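Putative alkaline phosphatase (Pseudomonas fluorescens, PDB 4F1V) binds phosphate with high affinity in the periplasm and probably hands it to an ABC transporter of the PstSACB type for import. Local coordinates at residues V20-F25 / F315-G320; A39-D44 / G83-V88; V138-S143 / M195-A200; A168-T171 / T175-S178; Q238-S241 / A245-S248. All blocks are in the same frame, centred on the assembly; numbering follows the deposited sequence. Where two conformers were deposited one is given.

Contact 1: V20-F25 / F315-G320; sequences VLTAGF and FTKHYG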
# COMPACT_ATOMS: atom_id res chain seq x y z
N VAL A 20 -11.26 -9.25 -11.55
CA VAL A 20 -11.22 -8.11 -10.63
C VAL A 20 -11.27 -6.78 -11.41
O VAL A 20 -12.06 -5.90 -11.06
CB VAL A 20 -9.99 -8.23 -9.72
CG1 VAL A 20 -9.66 -6.92 -8.98
CG2 VAL A 20 -10.14 -9.37 -8.75
N LEU A 21 -10.43 -6.64 -12.44
CA LEU A 21 -10.56 -5.56 -13.39
C LEU A 21 -11.61 -5.99 -14.43
O LEU A 21 -11.62 -7.14 -14.86
CB LEU A 21 -9.27 -5.20 -14.05
CG LEU A 21 -8.09 -4.90 -13.11
CD1 LEU A 21 -6.86 -4.60 -13.91
CD2 LEU A 21 -8.43 -3.78 -12.15
N THR A 22 -12.47 -5.06 -14.84
CA THR A 22 -13.60 -5.32 -15.69
C THR A 22 -13.29 -5.08 -17.18
O THR A 22 -12.14 -4.91 -17.57
CB THR A 22 -14.79 -4.49 -15.13
OG1 THR A 22 -14.39 -3.15 -14.97
CG2 THR A 22 -15.23 -4.97 -13.77
N ALA A 23 -14.34 -5.09 -18.01
CA ALA A 23 -14.16 -5.05 -19.45
C ALA A 23 -13.39 -3.82 -19.87
O ALA A 23 -13.59 -2.72 -19.40
CB ALA A 23 -15.51 -5.07 -20.16
N GLY A 24 -12.48 -4.04 -20.85
CA GLY A 24 -11.71 -2.95 -21.41
C GLY A 24 -10.42 -2.70 -20.70
O GLY A 24 -9.60 -1.93 -21.23
N PHE A 25 -10.17 -3.27 -19.51
CA PHE A 25 -8.96 -3.05 -18.75
C PHE A 25 -7.90 -4.02 -19.19
O PHE A 25 -8.06 -5.24 -19.14
CB PHE A 25 -9.19 -3.21 -17.24
CG PHE A 25 -9.79 -2.02 -16.55
CD1 PHE A 25 -11.07 -1.55 -16.86
CD2 PHE A 25 -9.11 -1.37 -15.54
CE1 PHE A 25 -11.62 -0.49 -16.19
CE2 PHE A 25 -9.62 -0.28 -14.90
CZ PHE A 25 -10.89 0.18 -15.21
N PHE A 315 -15.54 0.85 -11.11
CA PHE A 315 -15.91 1.35 -9.82
C PHE A 315 -17.20 0.69 -9.31
O PHE A 315 -17.32 0.41 -8.11
CB PHE A 315 -16.07 2.90 -9.84
CG PHE A 315 -14.76 3.65 -9.61
CD1 PHE A 315 -14.58 4.41 -8.43
CD2 PHE A 315 -13.72 3.64 -10.53
CE1 PHE A 315 -13.44 5.09 -8.19
CE2 PHE A 315 -12.53 4.29 -10.27
CZ PHE A 315 -12.39 5.03 -9.12
N THR A 316 -18.16 0.44 -10.20
CA THR A 316 -19.43 -0.19 -9.84
C THR A 316 -19.16 -1.58 -9.23
O THR A 316 -19.86 -2.00 -8.30
CB THR A 316 -20.32 -0.27 -11.06
OG1 THR A 316 -20.71 1.08 -11.37
CG2 THR A 316 -21.58 -1.07 -10.82
N LYS A 317 -18.19 -2.30 -9.74
CA LYS A 317 -17.78 -3.59 -9.18
C LYS A 317 -16.97 -3.46 -7.89
O LYS A 317 -17.30 -4.07 -6.86
CB LYS A 317 -17.06 -4.43 -10.24
CG LYS A 317 -16.73 -5.81 -9.69
CD LYS A 317 -16.34 -6.81 -10.70
CE LYS A 317 -16.46 -8.26 -10.23
NZ LYS A 317 -16.03 -9.17 -11.32
N HIS A 318 -15.87 -2.72 -7.96
CA HIS A 318 -14.92 -2.68 -6.85
C HIS A 318 -15.50 -2.09 -5.60
O HIS A 318 -15.08 -2.41 -4.47
CB HIS A 318 -13.66 -1.93 -7.30
CG HIS A 318 -12.42 -2.30 -6.51
ND1 HIS A 318 -11.95 -3.59 -6.47
CD2 HIS A 318 -11.61 -1.51 -5.74
CE1 HIS A 318 -10.86 -3.58 -5.74
NE2 HIS A 318 -10.60 -2.34 -5.27
N TYR A 319 -16.48 -1.17 -5.76
CA TYR A 319 -17.17 -0.54 -4.65
C TYR A 319 -18.62 -0.92 -4.57
O TYR A 319 -19.43 -0.24 -3.94
CB TYR A 319 -16.97 1.00 -4.69
CG TYR A 319 -15.51 1.35 -4.64
CD1 TYR A 319 -14.81 1.65 -5.81
CD2 TYR A 319 -14.77 1.32 -3.46
CE1 TYR A 319 -13.43 1.94 -5.79
CE2 TYR A 319 -13.43 1.60 -3.40
CZ TYR A 319 -12.74 1.89 -4.58
OH TYR A 319 -11.42 2.12 -4.57
N GLY A 320 -19.00 -2.04 -5.19
CA GLY A 320 -20.41 -2.47 -5.14
C GLY A 320 -20.81 -3.13 -3.85
O GLY A 320 -20.00 -3.80 -3.20
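Beside the touch of Thr22 on Lys317, the imidazole of His318 has Tyr319 CE1 at its edge, in the plane of the ring, and Val20 CG1 stays 4.8 Å from His318 ND1. Both ring nitrogens are bonded outside the two segments, NE2 to Ser90 and ND1 to the amide nitrogen of Asn325, which also bonds Val20 O, so a single asparagine ties the backbone of 20-25 to the histidine at the helix end. The ring of Phe25 takes Ala23 O in its plane at the edge.

Direct touching falls to Thr22 and Lys317. The methyl CG2 of Thr22 rests alongside the lysine chain, 3.7 Å from Lys317 CD and 4.0 Å from Lys317 CB, and the two side chains pass each other in opposite directions. With Lys317 CG anti to the backbone N (chi1 -176°) and the chain extended beyond it, the methylenes run along the loop until NZ bonds Gly19 O.

In the Venus-flytrap fold, this joins the loop between helix 12-15 and strand 29-30 to the last turn of helix 305-318. The loop bends through a type II turn, closed by Phe25 N to Thr22 O at 3.2 Å, and the helix gives way at Tyr319. The chemistry is divided: across the segments the touching is apolar, methyl on methylene, whereas the polar ties run through residues just outside them, and the lysine serves as a greasy arm with a charged end.

Contact 2: A39-D44 / G83-V88; sequences AFLNND and GKLIQV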
# COMPACT_ATOMS: atom_id res chain seq x y z
N ALA A 39 3.67 7.63 -13.78
CA ALA A 39 2.98 7.21 -15.01
C ALA A 39 1.69 8.00 -15.19
O ALA A 39 1.38 8.53 -16.26
CB ALA A 39 2.70 5.71 -14.95
N PHE A 40 0.86 8.03 -14.12
CA PHE A 40 -0.42 8.71 -14.22
C PHE A 40 -0.23 10.23 -14.37
O PHE A 40 -0.83 10.85 -15.23
CB PHE A 40 -1.27 8.37 -12.98
CG PHE A 40 -2.60 9.09 -13.03
CD1 PHE A 40 -3.68 8.47 -13.67
CD2 PHE A 40 -2.80 10.34 -12.50
CE1 PHE A 40 -4.95 9.09 -13.75
CE2 PHE A 40 -4.02 10.98 -12.59
CZ PHE A 40 -5.08 10.35 -13.20
N LEU A 41 0.56 10.82 -13.48
CA LEU A 41 0.64 12.27 -13.40
C LEU A 41 1.17 12.93 -14.67
O LEU A 41 0.81 14.06 -15.00
CB LEU A 41 1.45 12.70 -12.18
CG LEU A 41 0.85 12.31 -10.80
CD1 LEU A 41 1.96 12.44 -9.74
CD2 LEU A 41 -0.38 13.15 -10.47
N ASN A 42 2.05 12.20 -15.37
CA ASN A 42 2.70 12.69 -16.59
C ASN A 42 2.18 12.03 -17.86
O ASN A 42 2.66 12.30 -18.95
CB ASN A 42 4.26 12.46 -16.47
CG ASN A 42 4.77 13.18 -15.24
OD1 ASN A 42 4.83 14.40 -15.22
ND2 ASN A 42 5.07 12.43 -14.18
N ASN A 43 1.21 11.12 -17.72
CA ASN A 43 0.77 10.31 -18.84
C ASN A 43 1.95 9.66 -19.57
O ASN A 43 2.09 9.81 -20.78
CB ASN A 43 -0.16 11.07 -19.80
CG ASN A 43 -0.81 10.13 -20.81
OD1 ASN A 43 -1.09 8.98 -20.45
ND2 ASN A 43 -1.08 10.62 -21.99
N ASP A 44 2.77 8.96 -18.81
CA ASP A 44 4.02 8.41 -19.29
C ASP A 44 4.03 6.89 -19.17
O ASP A 44 4.38 6.32 -18.13
CB ASP A 44 5.19 9.01 -18.54
CG ASP A 44 6.55 8.48 -19.00
OD1 ASP A 44 6.58 7.73 -19.99
OD2 ASP A 44 7.53 8.87 -18.31
N GLY A 83 -9.47 17.21 -16.38
CA GLY A 83 -10.37 17.03 -15.24
C GLY A 83 -9.60 16.74 -13.94
O GLY A 83 -8.37 16.51 -13.94
N LYS A 84 -10.33 16.79 -12.83
CA LYS A 84 -9.76 16.44 -11.53
C LYS A 84 -9.28 14.98 -11.49
O LYS A 84 -9.98 14.09 -11.98
CB LYS A 84 -10.86 16.63 -10.44
CG LYS A 84 -11.09 18.08 -10.09
CD LYS A 84 -12.27 18.31 -9.14
CE LYS A 84 -12.09 17.73 -7.78
NZ LYS A 84 -10.85 18.09 -7.08
N LEU A 85 -8.16 14.72 -10.83
CA LEU A 85 -7.86 13.33 -10.51
C LEU A 85 -8.67 12.93 -9.26
O LEU A 85 -9.12 13.78 -8.46
CB LEU A 85 -6.35 13.06 -10.32
CG LEU A 85 -5.60 13.71 -9.14
CD1 LEU A 85 -5.87 13.07 -7.77
CD2 LEU A 85 -4.10 13.71 -9.37
N ILE A 86 -8.79 11.63 -9.12
CA ILE A 86 -9.46 10.90 -8.05
C ILE A 86 -8.40 9.99 -7.38
O ILE A 86 -7.72 9.24 -8.06
CB ILE A 86 -10.61 10.07 -8.61
CG1 ILE A 86 -11.70 10.98 -9.20
CG2 ILE A 86 -11.15 9.10 -7.54
CD1 ILE A 86 -12.78 10.24 -10.01
N GLN A 87 -8.33 10.06 -6.05
CA GLN A 87 -7.46 9.18 -5.24
C GLN A 87 -8.38 8.54 -4.17
O GLN A 87 -9.00 9.27 -3.39
CB GLN A 87 -6.38 9.99 -4.58
CG GLN A 87 -5.37 9.09 -3.81
CD GLN A 87 -4.26 9.87 -3.09
OE1 GLN A 87 -3.08 9.51 -3.14
NE2 GLN A 87 -4.65 10.93 -2.39
N VAL A 88 -8.46 7.20 -4.16
CA VAL A 88 -9.39 6.54 -3.22
C VAL A 88 -8.75 5.27 -2.70
O VAL A 88 -8.04 4.57 -3.42
CB VAL A 88 -10.74 6.16 -3.84
CG1 VAL A 88 -11.65 7.37 -3.99
CG2 VAL A 88 -10.59 5.45 -5.21
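Leu85 brings its CB against the ring of Phe40, 3.9 Å from CE2 and 4.2 Å from CZ, an approach oblique to the ring. Phe40 reaches across because CG stands anti to its backbone N (chi1 179°), which carries the ring out from the helix toward the strand. Leu41, one residue on, reaches the same leucine by its CD2, which lies 3.9 Å from Leu85 CD2; since Leu85 was modelled in two conformers, this second touch belongs to one of them.

The contact lays the C-terminal turn of helix 33-42 over the start of strand 85-94, an outermost strand of the five-stranded mixed sheet in this lobe of the periplasmic binding protein fold. Ser33, at the opposite end of that helix, bonds the phosphate, so Phe40 sits at the far end, about 13 Å from the ion. Helix 68-77 fills in beside the pair, with Tyr74 meeting Phe40, Leu41 and Leu85.

The helix ends in a Schellman motif: Asn43 takes positive phi, and Asp44 N bonds Ala39 O at 2.9 Å while Asn43 N returns to Phe40 O at 3.2 Å. Arg369 donates to the same Phe40 O and makes a cation-pi contact with the Phe40 ring.

Contact 3: V138-S143 / M195-A200; sequences VVVYRS and MTALAA. With PI (hydrogenphosphate ion), chain B.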
# COMPACT_ATOMS: atom_id res chain seq x y z
N VAL A 138 20.79 -9.76 8.48
CA VAL A 138 20.88 -8.90 7.31
C VAL A 138 19.46 -8.37 6.95
O VAL A 138 18.49 -9.15 6.79
CB VAL A 138 21.55 -9.66 6.20
CG1 VAL A 138 21.46 -8.91 4.87
CG2 VAL A 138 23.04 -9.93 6.59
N VAL A 139 19.35 -7.03 6.91
CA VAL A 139 18.08 -6.40 6.53
C VAL A 139 18.05 -6.24 4.99
O VAL A 139 18.97 -5.73 4.40
CB VAL A 139 18.01 -5.02 7.22
CG1 VAL A 139 16.80 -4.22 6.67
CG2 VAL A 139 17.88 -5.22 8.73
N VAL A 140 16.92 -6.64 4.41
CA VAL A 140 16.63 -6.42 2.99
C VAL A 140 15.55 -5.33 2.89
O VAL A 140 14.61 -5.31 3.68
CB VAL A 140 16.13 -7.72 2.29
CG1 VAL A 140 15.96 -7.48 0.79
CG2 VAL A 140 17.09 -8.88 2.54
N TYR A 141 15.70 -4.39 1.97
CA TYR A 141 14.81 -3.25 1.83
C TYR A 141 14.61 -2.95 0.35
O TYR A 141 15.34 -3.39 -0.52
CB TYR A 141 15.30 -2.04 2.62
CG TYR A 141 16.56 -1.44 2.02
CD1 TYR A 141 16.48 -0.37 1.14
CD2 TYR A 141 17.81 -1.95 2.32
CE1 TYR A 141 17.59 0.19 0.55
CE2 TYR A 141 18.94 -1.45 1.70
CZ TYR A 141 18.86 -0.38 0.82
OH TYR A 141 19.98 0.17 0.22
N ARG A 142 13.58 -2.11 0.07
CA ARG A 142 13.25 -1.74 -1.31
C ARG A 142 14.15 -0.64 -1.82
O ARG A 142 14.24 0.44 -1.22
CB ARG A 142 11.75 -1.33 -1.39
CG ARG A 142 10.80 -2.50 -1.21
CD ARG A 142 10.71 -3.36 -2.46
NE ARG A 142 10.07 -2.66 -3.58
CZ ARG A 142 8.76 -2.49 -3.66
NH1 ARG A 142 7.92 -3.09 -2.80
NH2 ARG A 142 8.27 -1.72 -4.64
N SER A 143 14.78 -0.88 -2.96
CA SER A 143 15.65 0.08 -3.58
C SER A 143 14.98 1.34 -4.11
O SER A 143 15.58 2.40 -4.18
CB SER A 143 16.40 -0.59 -4.78
OG SER A 143 15.51 -0.90 -5.84
N MET A 195 11.57 -10.62 -1.96
CA MET A 195 11.43 -12.02 -1.49
C MET A 195 12.51 -12.92 -2.06
O MET A 195 12.99 -13.85 -1.37
CB MET A 195 10.05 -12.53 -1.74
CG MET A 195 8.97 -11.88 -0.92
SD MET A 195 9.20 -11.96 0.89
CE MET A 195 9.01 -13.71 1.20
N THR A 196 12.89 -12.72 -3.33
CA THR A 196 13.98 -13.48 -3.91
C THR A 196 15.29 -13.26 -3.16
O THR A 196 16.03 -14.17 -2.82
CB THR A 196 14.11 -13.14 -5.43
OG1 THR A 196 12.91 -13.59 -6.06
CG2 THR A 196 15.36 -13.72 -6.05
N ALA A 197 15.56 -11.97 -2.84
CA ALA A 197 16.77 -11.65 -2.10
C ALA A 197 16.71 -12.22 -0.67
O ALA A 197 17.75 -12.63 -0.13
CB ALA A 197 16.98 -10.11 -2.06
N LEU A 198 15.55 -12.24 -0.04
CA LEU A 198 15.45 -12.78 1.31
C LEU A 198 16.06 -14.19 1.39
O LEU A 198 16.69 -14.59 2.36
CB LEU A 198 13.98 -12.77 1.74
CG LEU A 198 13.68 -12.85 3.22
CD1 LEU A 198 14.01 -11.53 3.93
CD2 LEU A 198 12.19 -13.18 3.43
N ALA A 199 15.84 -14.96 0.30
CA ALA A 199 16.26 -16.32 0.23
C ALA A 199 17.70 -16.47 -0.21
O ALA A 199 18.28 -17.61 -0.13
CB ALA A 199 15.34 -17.07 -0.74
N ALA A 200 18.39 -15.43 -0.66
CA ALA A 200 19.74 -15.49 -1.28
C ALA A 200 20.85 -15.41 -0.27
O ALA A 200 22.04 -15.44 -0.66
CB ALA A 200 19.87 -14.40 -2.35
P PI B . 4.92 -0.98 -3.76
O1 PI B . 4.90 0.51 -4.10
O2 PI B . 5.46 -1.81 -4.92
O3 PI B . 5.72 -1.22 -2.47
O4 PI B . 3.46 -1.45 -3.52
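With CG1 anti to its backbone N (chi1 -175°), Val140 presents both methyls to the helix: CG1 meets Ala197 CB at 4.0 Å, and CG2 faces Leu198 CD1 at 4.3 Å in one of the two modelled conformers of that leucine. The setting is a beta-alpha-beta crossover. Strand 186-188, helix 190-198 and strand 204-205 follow in sequence, and strand 138-142 lies parallel between the two strands, with Val140 packed beneath the helix. This buried junction is wholly apolar.

Two residues further along, the same strand carries Arg142 into the phosphate pocket. Its chain is bent at the second and third torsions, bringing the guanidinium up to the hydrogenphosphate so that both terminal nitrogens donate to it. Arg142 NH1 bonds O3 of the ion at 2.9 Å along a bent path of 131°. Glu144 forms a salt bridge with NH2, a second-shell partner that probably fixes the turn of the group, while Ser33, Thr9, Leu10, Ser146, Gly147 and Thr148 supply further bonds to the ion.

A leucine in place of Arg142 would probably leave O2 and O3 of the phosphate short of two donors and Glu144 without its cationic mate. The straighter of the two bonds runs from Arg142 NH2 to phosphate O2, at 2.8 Å and 164°, with O2 in the guanidinium plane at its edge.

Contact 4: A168-T171 / T175-S178; sequences AVTT and TSFS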
# COMPACT_ATOMS: atom_id res chain seq x y z
N ALA A 168 12.11 8.83 9.34
CA ALA A 168 11.22 9.70 8.56
C ALA A 168 10.27 8.81 7.76
O ALA A 168 10.61 7.74 7.26
CB ALA A 168 12.06 10.57 7.61
N VAL A 169 9.03 9.33 7.57
CA VAL A 169 8.13 8.78 6.59
C VAL A 169 8.63 9.03 5.20
O VAL A 169 8.94 10.19 4.84
CB VAL A 169 6.72 9.37 6.74
CG1 VAL A 169 5.79 8.73 5.70
CG2 VAL A 169 6.21 9.16 8.16
N THR A 170 8.80 8.00 4.38
CA THR A 170 9.38 8.13 3.04
C THR A 170 8.93 6.94 2.20
O THR A 170 8.50 5.92 2.71
CB THR A 170 10.92 8.21 3.13
OG1 THR A 170 11.44 8.41 1.84
CG2 THR A 170 11.55 6.99 3.81
N THR A 171 9.17 7.07 0.89
CA THR A 171 9.04 5.94 -0.04
C THR A 171 10.37 5.26 -0.33
O THR A 171 10.38 4.22 -0.96
CB THR A 171 8.39 6.34 -1.37
OG1 THR A 171 9.28 7.15 -2.15
CG2 THR A 171 7.04 7.04 -1.19
N THR A 175 16.82 6.15 2.88
CA THR A 175 17.00 7.47 3.54
C THR A 175 16.09 7.62 4.73
O THR A 175 16.02 8.75 5.30
CB THR A 175 16.87 8.65 2.55
OG1 THR A 175 15.54 8.53 1.96
CG2 THR A 175 17.93 8.56 1.50
N SER A 176 15.35 6.62 5.18
CA SER A 176 14.40 6.81 6.25
C SER A 176 15.10 7.16 7.59
O SER A 176 14.70 8.14 8.26
CB SER A 176 13.49 5.58 6.46
OG SER A 176 12.63 5.76 7.54
N PHE A 177 16.02 6.31 8.05
CA PHE A 177 16.61 6.46 9.37
C PHE A 177 17.73 7.52 9.33
O PHE A 177 18.64 7.41 8.50
CB PHE A 177 17.16 5.12 9.87
CG PHE A 177 17.57 5.15 11.35
CD1 PHE A 177 16.62 5.45 12.33
CD2 PHE A 177 18.89 4.93 11.70
CE1 PHE A 177 17.00 5.52 13.67
CE2 PHE A 177 19.28 4.99 13.05
CZ PHE A 177 18.36 5.33 14.02
N SER A 178 17.68 8.48 10.23
CA SER A 178 18.66 9.53 10.21
C SER A 178 20.08 9.04 10.54
O SER A 178 21.04 9.77 10.18
CB SER A 178 18.24 10.68 11.11
OG SER A 178 18.25 10.24 12.44
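Ser176 and Ala168 are joined by two hydrogen bonds, one in each direction. Ala168 N donates to Ser176 O at 2.9 Å, nearly straight at 176° although the donor stands above the carbonyl plane. In return Ser176 OG donates to Ala168 O at 2.8 Å, lying in the carbonyl plane on a lone pair; the serine reaches it because OG is anti to its own backbone N (chi1 177°).

Together they close a hairpin-like reversal between helix 147-159 and strand 186-188, irregular in that neither arm is a true strand; Ser178 paired with Asn166 extends it. An alanine at Ser176 would probably leave Ala168 O without this donor, the two arms then joined at this pair by the Ala168 N bond alone.

Beyond the polar pair, the turn holds the hydroxyls of Thr170 and Thr175: Thr170 OG1 bonds Thr172 N and Thr175 OG1 bonds Thr172 OG1. Thr171 ties the loop to the phosphate site, its backbone bonded to Ser146 of that site and its hydroxyl to Ser145. The packing is left to methyls: Ala168 CB lies 3.6 Å from Ser176 O, and Thr170 CG2, set between its backbone N and carbonyl carbon, presses on Ser176 CB at 3.6 Å and on Ser176 CA at 3.8 Å.

Contact 5: Q238-S241 / A245-S248; sequences QGVS and ANVS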
# COMPACT_ATOMS: atom_id res chain seq x y z
N GLN A 238 2.13 -12.23 24.32
CA GLN A 238 2.59 -12.68 23.00
C GLN A 238 2.18 -11.66 21.94
O GLN A 238 1.06 -11.11 21.96
CB GLN A 238 2.08 -14.08 22.58
CG GLN A 238 2.71 -15.21 23.42
CD GLN A 238 2.69 -16.56 22.67
OE1 GLN A 238 1.72 -16.86 21.90
NE2 GLN A 238 3.77 -17.33 22.83
N GLY A 239 2.97 -11.50 20.88
CA GLY A 239 2.51 -10.79 19.69
C GLY A 239 1.60 -11.66 18.83
O GLY A 239 1.30 -12.79 19.21
N VAL A 240 1.14 -11.19 17.69
CA VAL A 240 0.29 -11.98 16.80
C VAL A 240 0.87 -11.77 15.38
O VAL A 240 1.74 -10.96 15.09
CB VAL A 240 -1.24 -11.60 16.88
CG1 VAL A 240 -1.72 -11.67 18.34
CG2 VAL A 240 -1.38 -10.14 16.32
N SER A 241 0.21 -12.55 14.52
CA SER A 241 0.62 -12.61 13.11
C SER A 241 -0.02 -11.50 12.24
O SER A 241 -1.02 -10.90 12.64
CB SER A 241 0.21 -13.95 12.49
OG SER A 241 -1.18 -13.86 12.19
N ALA A 245 -7.14 -11.13 9.28
CA ALA A 245 -8.08 -11.14 10.40
C ALA A 245 -7.58 -10.39 11.60
O ALA A 245 -8.38 -9.94 12.45
CB ALA A 245 -8.39 -12.60 10.86
N ASN A 246 -6.28 -10.22 11.72
CA ASN A 246 -5.68 -9.53 12.86
C ASN A 246 -5.56 -8.01 12.63
O ASN A 246 -5.20 -7.32 13.60
CB ASN A 246 -4.31 -10.14 13.23
CG ASN A 246 -4.46 -11.57 13.69
OD1 ASN A 246 -5.49 -11.91 14.30
ND2 ASN A 246 -3.44 -12.38 13.45
N VAL A 247 -5.90 -7.51 11.45
CA VAL A 247 -5.97 -6.07 11.21
C VAL A 247 -7.39 -5.64 10.78
O VAL A 247 -7.65 -4.43 10.67
CB VAL A 247 -4.94 -5.53 10.17
CG1 VAL A 247 -3.52 -5.68 10.73
CG2 VAL A 247 -5.10 -6.23 8.82
N SER A 248 -8.32 -6.58 10.57
CA SER A 248 -9.57 -6.17 9.98
C SER A 248 -10.42 -5.31 10.91
O SER A 248 -11.10 -4.39 10.41
CB SER A 248 -10.31 -7.41 9.51
OG SER A 248 -10.51 -8.35 10.54
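Asn246 meets Ser241 through its amide nitrogen and gives up more surface to the contact than any other residue in it. Asn246 ND2 donates to Ser241 O at 3.0 Å with an N-H...O angle of 156°. The acceptor lies in the amide plane of the asparagine, but as seen from the carbonyl the donor is well above the plane, 45° out. The bond is thus well aimed at the donor end and tilted at the acceptor end. The torsion at Asn246 (chi1 -63°) sets CG beside its backbone N and anti to its carbonyl carbon, sending the amide across toward the serine; on the way Asn246 CB comes within 3.4 Å of Ser241 O.

Ser241, buried, gives up the next largest share. Its OG lies 3.0 Å from Asn246 ND2. The same hydroxyl is hydrogen-bonded to Asp221 OD1, and a weak bond runs to it from Ala243 N in the manner of an ST turn.

Val240 contributes least of the three. Its CB lies 4.1 Å from Asn246 ND2, so this carbon flanks the amide without bonding it. Tyr288 packs on both Val240 and Asn246 and pairs with the asparagine through the backbone, while Val240 pairs in the same way with Val229.

The result is an asparagine side chain bonded to a backbone carbonyl five residues earlier, bracing the non-regular connection that leads from strand 228-229 into helix 248-252 of the periplasmic binding protein fold.

In the fold
Contacts 2 and 3 are buried and apolar between their segments, each laying a helix on a sheet strand, one in the five-stranded sheet and one in the four-stranded sheet, though the strand of contact 3 also carries Arg142 to the phosphate. Contacts 1, 4 and 5 are only partly buried and involve loops; of these, contacts 4 and 5 rely on direct hydrogen bonds, whereas contact 1 has no hydrogen bond between its segments. Contacts 1 and 2 touch, Tyr319 and Phe315 packing on Val88. Contact 4 is nested within the chain closed by contact 3, their nearest atoms about 5 Å apart, and lies a step behind the phosphate, bonded to Ser146. Contact 5 stands apart, its nearest atoms about 14 Å or more from those of any other contact.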